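PDB 2PL2: hypothetical conserved protein TTC0263 from Thermus thermophilus, which is of unknown function but belongs to the tetratricopeptide repeat proteins, all-helical folds built from successive antiparallel helix pairs. Local coordinates for residues L9-Q14 against L25-R30; R20-L25 against L50-V55. All coordinates share one frame; numbering follows the deposited sequence.

Contact 1. Residues L9-Q14 against L25-R30; sequences LRLGVQ and LTLFER
Phe28 lays the CE1-CZ end of its ring against the backbone at Gly12, and this is the tight half of the contact. Its CZ lies 3.3 Å from Gly12 C, and its CE1 comes close to Gly12 CA and Val13 N; Gly12 C and Val13 N meet the ring obliquely. Gly12, which has no side chain, turns its backbone to helix 21-32 and lets the ring come this near to its CA and C. At the ring edge, near its plane, stands Leu9 O, the carbonyl that also accepts the helical bond from Val13 N. A chi1 of -66°, which turns CG away from the carbonyl carbon of Phe28, carries the ring across to the other helix.

Antiparallel helix pairs of this kind are the building element of tetratricopeptide repeat folds. Here the segment axes come within 8.2 Å and their directions differ by 157°, and the CA atoms of Gly12 and Leu27 are 5.3 Å apart, a spacing suited to a small residue at the interface. Leu27 CD1 meets the backbone of Gly12 at N, 3.6 Å away. Helix 39-51 also borders the aromatic group: the ring of Trp44 meets that of Phe28 with the planes about 20° apart, and Thr48 touches Phe28 as well.

Leu11 forms the partly exposed flank, bringing CG to 3.7 Å from the same Leu27 CD1, the two side chains slanting past one another. Packing is looser where Leu9 and Val13 direct their CB atoms away from helix 21-32 and reach Phe28 only peripherally. Leu9 CD1 stays 4.2 Å from Phe28 CD1, and Val13 CG2 4.3 Å from Phe28 CE1. Arg10 lies on the exposed side, pointing away from helix 21-32.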
# COMPACT_ATOMS: atom_id res chain seq x y z
N LEU A 9 9.13 13.21 17.34
CA LEU A 9 9.90 12.73 16.19
C LEU A 9 10.43 11.32 16.42
O LEU A 9 10.37 10.47 15.52
CB LEU A 9 11.07 13.68 15.90
CG LEU A 9 12.03 13.29 14.76
CD1 LEU A 9 11.33 13.36 13.42
CD2 LEU A 9 13.22 14.23 14.78
N ARG A 10 10.95 11.07 17.62
CA ARG A 10 11.50 9.75 17.94
C ARG A 10 10.43 8.67 17.95
O ARG A 10 10.66 7.56 17.47
CB ARG A 10 12.22 9.78 19.29
CG ARG A 10 12.89 8.43 19.63
CD ARG A 10 14.04 8.54 20.65
NE ARG A 10 13.63 9.01 21.96
CZ ARG A 10 12.65 8.48 22.70
NH1 ARG A 10 11.97 7.43 22.24
NH2 ARG A 10 12.36 8.97 23.89
N LEU A 11 9.26 8.98 18.50
CA LEU A 11 8.18 8.02 18.56
C LEU A 11 7.65 7.76 17.16
O LEU A 11 7.26 6.64 16.82
CB LEU A 11 7.05 8.53 19.46
CG LEU A 11 5.86 7.58 19.67
CD1 LEU A 11 6.34 6.23 20.20
CD2 LEU A 11 4.87 8.22 20.64
N GLY A 12 7.66 8.80 16.34
CA GLY A 12 7.19 8.64 14.98
C GLY A 12 8.04 7.64 14.22
O GLY A 12 7.50 6.81 13.49
N VAL A 13 9.35 7.71 14.37
CA VAL A 13 10.25 6.80 13.66
C VAL A 13 10.02 5.35 14.09
O VAL A 13 10.11 4.42 13.29
CB VAL A 13 11.74 7.14 13.90
CG1 VAL A 13 12.62 6.23 13.06
CG2 VAL A 13 12.01 8.59 13.56
N GLN A 14 9.73 5.16 15.38
CA GLN A 14 9.48 3.82 15.91
C GLN A 14 8.20 3.27 15.31
O GLN A 14 8.20 2.18 14.73
CB GLN A 14 9.43 3.90 17.45
CG GLN A 14 10.71 4.53 18.02
CD GLN A 14 10.73 4.70 19.52
OE1 GLN A 14 9.70 4.93 20.16
NE2 GLN A 14 11.92 4.63 20.10
N LEU A 25 2.30 9.56 10.75
CA LEU A 25 2.04 10.85 10.11
C LEU A 25 1.75 11.97 11.10
O LEU A 25 2.38 13.02 11.04
CB LEU A 25 0.86 10.73 9.14
CG LEU A 25 0.62 12.01 8.34
CD1 LEU A 25 1.60 12.04 7.16
CD2 LEU A 25 -0.80 12.05 7.83
N THR A 26 0.80 11.74 12.00
CA THR A 26 0.42 12.73 12.98
C THR A 26 1.57 13.15 13.90
O THR A 26 1.67 14.31 14.29
CB THR A 26 -0.78 12.23 13.84
OG1 THR A 26 -0.36 11.17 14.69
CG2 THR A 26 -1.91 11.73 12.94
N LEU A 27 2.44 12.20 14.24
CA LEU A 27 3.58 12.52 15.10
C LEU A 27 4.59 13.38 14.35
O LEU A 27 5.16 14.30 14.92
CB LEU A 27 4.25 11.23 15.59
CG LEU A 27 3.47 10.47 16.67
CD1 LEU A 27 4.07 9.08 16.82
CD2 LEU A 27 3.52 11.22 17.98
N PHE A 28 4.80 13.07 13.08
CA PHE A 28 5.74 13.82 12.25
C PHE A 28 5.22 15.24 11.99
O PHE A 28 6.00 16.16 11.71
CB PHE A 28 5.99 13.10 10.92
CG PHE A 28 6.71 11.78 11.07
CD1 PHE A 28 7.73 11.64 12.01
CD2 PHE A 28 6.37 10.69 10.28
CE1 PHE A 28 8.39 10.43 12.16
CE2 PHE A 28 7.03 9.48 10.43
CZ PHE A 28 8.04 9.35 11.37
N GLU A 29 3.91 15.41 12.08
CA GLU A 29 3.31 16.71 11.87
C GLU A 29 3.58 17.53 13.13
O GLU A 29 3.97 18.70 13.05
CB GLU A 29 1.82 16.56 11.56
CG GLU A 29 1.62 15.80 10.25
CD GLU A 29 0.18 15.48 9.92
OE1 GLU A 29 -0.59 15.13 10.84
OE2 GLU A 29 -0.17 15.53 8.72
N ARG A 30 3.42 16.91 14.29
CA ARG A 30 3.70 17.60 15.55
C ARG A 30 5.19 17.96 15.62
O ARG A 30 5.58 18.91 16.29
CB ARG A 30 3.33 16.71 16.74
CG ARG A 30 1.83 16.58 16.99
CD ARG A 30 1.53 15.46 17.99
NE ARG A 30 2.37 15.57 19.18
CZ ARG A 30 2.41 14.65 20.15
NH1 ARG A 30 1.66 13.56 20.07
NH2 ARG A 30 3.22 14.83 21.19

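Contact 2. Residues R20-L25 against L50-V55; sequences RYDAAL and LKLGLV
The first turn of helix 21-32 meets the end of helix 39-51, with the CA atoms of Tyr21 and Leu52 6.9 Å apart. Both segments belong to the tetratricopeptide repeat region, and the second holds a Schellman motif: Gly53, with positive phi, is its C-prime residue, Gly53 N bonds Leu50 O and Leu54 N bonds Gln49 O. Lys51 and Leu52, which lead into this helix ending, both direct their CB atoms at the neighbouring helix.

Lys51 runs its aliphatic chain over one face of the Tyr21 ring. Its CG stands 3.9 Å from the ring centroid and only 7° off the normal, a well-centred CH-pi contact. Lys51 CB lies toward the CG-CD2 side of the Tyr21 ring, 3.7 Å from Tyr21 CD2, and Lys51 CD passes near Tyr21 CZ and CE2, which places successive methylene groups over the ring from its root to its hydroxyl end. The ammonium group is held elsewhere, by a hydrogen bond between Lys51 NZ and Tyr16 OH; the Tyr16 ring also meets that of Tyr21, with planes about 50° apart.

Leu52 brings both methyl branches to the contact. Its chi1 of -61° sets CG anti to the carbonyl carbon, and from there Leu52 CD2 reaches Tyr21 CB at 3.6 Å and also borders the Asp22 carboxylate. The other methyl, Leu52 CD1, approaches Leu25 CB at 4.0 Å. Asp22 is exposed, and its carboxylate skirts this apolar group without a polar partner across the contact: Asp22 OD1 lies 3.6 Å from Leu52 CD1.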
# COMPACT_ATOMS: atom_id res chain seq x y z
N ARG A 20 2.84 1.33 11.45
CA ARG A 20 1.65 2.11 11.77
C ARG A 20 1.87 3.53 11.23
O ARG A 20 2.21 4.46 11.97
CB ARG A 20 1.43 2.14 13.29
CG ARG A 20 1.61 0.77 13.98
CD ARG A 20 0.69 -0.30 13.39
NE ARG A 20 -0.71 0.11 13.54
CZ ARG A 20 -1.59 0.17 12.54
NH1 ARG A 20 -1.23 -0.16 11.31
NH2 ARG A 20 -2.84 0.58 12.78
N TYR A 21 1.69 3.68 9.92
CA TYR A 21 1.92 4.93 9.24
C TYR A 21 0.94 6.04 9.62
O TYR A 21 1.36 7.16 9.90
CB TYR A 21 1.92 4.68 7.74
CG TYR A 21 2.79 3.50 7.37
CD1 TYR A 21 4.13 3.42 7.80
CD2 TYR A 21 2.29 2.46 6.60
CE1 TYR A 21 4.93 2.33 7.47
CE2 TYR A 21 3.09 1.36 6.25
CZ TYR A 21 4.40 1.31 6.69
OH TYR A 21 5.17 0.21 6.35
N ASP A 22 -0.35 5.73 9.65
CA ASP A 22 -1.34 6.73 10.03
C ASP A 22 -0.99 7.38 11.35
O ASP A 22 -1.17 8.58 11.52
CB ASP A 22 -2.74 6.12 10.11
CG ASP A 22 -3.45 6.15 8.78
OD1 ASP A 22 -3.56 7.24 8.19
OD2 ASP A 22 -3.90 5.08 8.32
N ALA A 23 -0.49 6.60 12.30
CA ALA A 23 -0.10 7.16 13.59
C ALA A 23 1.22 7.89 13.43
O ALA A 23 1.49 8.88 14.12
CB ALA A 23 0.04 6.06 14.65
N ALA A 24 2.05 7.40 12.51
CA ALA A 24 3.36 7.98 12.25
C ALA A 24 3.21 9.40 11.70
O ALA A 24 3.90 10.33 12.15
CB ALA A 24 4.13 7.11 11.25
N LEU A 25 2.30 9.56 10.75
CA LEU A 25 2.04 10.85 10.11
C LEU A 25 1.75 11.97 11.10
O LEU A 25 2.38 13.02 11.04
CB LEU A 25 0.86 10.73 9.14
CG LEU A 25 0.62 12.01 8.34
CD1 LEU A 25 1.60 12.04 7.16
CD2 LEU A 25 -0.80 12.05 7.83
N LEU A 50 4.04 8.63 1.32
CA LEU A 50 4.11 7.70 0.19
C LEU A 50 3.38 6.41 0.58
O LEU A 50 2.62 5.86 -0.20
CB LEU A 50 5.57 7.40 -0.16
CG LEU A 50 6.42 8.46 -0.86
CD1 LEU A 50 7.90 8.16 -0.67
CD2 LEU A 50 6.08 8.51 -2.35
N LYS A 51 3.62 5.95 1.81
CA LYS A 51 3.00 4.74 2.33
C LYS A 51 1.48 4.91 2.40
O LYS A 51 0.73 3.99 2.10
CB LYS A 51 3.55 4.40 3.72
CG LYS A 51 4.96 3.85 3.71
CD LYS A 51 5.01 2.49 3.01
CE LYS A 51 6.43 2.11 2.58
NZ LYS A 51 7.42 2.10 3.70
N LEU A 52 1.03 6.10 2.79
CA LEU A 52 -0.40 6.37 2.89
C LEU A 52 -0.99 6.81 1.54
O LEU A 52 -2.05 7.42 1.49
CB LEU A 52 -0.66 7.44 3.96
CG LEU A 52 -0.23 7.10 5.39
CD1 LEU A 52 -0.62 8.22 6.35
CD2 LEU A 52 -0.89 5.78 5.81
N GLY A 53 -0.29 6.51 0.46
CA GLY A 53 -0.78 6.88 -0.86
C GLY A 53 -0.90 8.37 -1.17
O GLY A 53 -1.50 8.74 -2.17
N LEU A 54 -0.31 9.21 -0.32
CA LEU A 54 -0.35 10.67 -0.51
C LEU A 54 0.83 11.16 -1.39
O LEU A 54 1.71 11.87 -0.92
CB LEU A 54 -0.29 11.36 0.85
CG LEU A 54 -1.21 10.85 1.95
CD1 LEU A 54 -1.12 11.78 3.15
CD2 LEU A 54 -2.64 10.79 1.45
N VAL A 55 0.81 10.80 -2.67
CA VAL A 55 1.87 11.17 -3.61
C VAL A 55 2.29 12.65 -3.70
O VAL A 55 3.35 13.03 -3.21
CB VAL A 55 1.52 10.69 -5.04
CG1 VAL A 55 2.68 10.97 -5.99
CG2 VAL A 55 1.18 9.20 -5.03

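In the fold
From the N terminus, helix 6-17 is followed by a short turn into helix 21-32, and contact 1 closes this hairpin with only ten residues between its segments. Contact 2 starts within that interval, at residue 20, and closes a longer loop of 24 intervening residues that takes in the rest of helix 21-32 and most of helix 39-51. The segments therefore alternate along the chain, and the two loops cross, sharing Leu25. Helix 21-32 serves both: it ties helix 6-17 to the end of helix 39-51. The centres lie 11 Å apart, and the contacts touch where Gly12 O packs 4.1 Å from Ala24 CB.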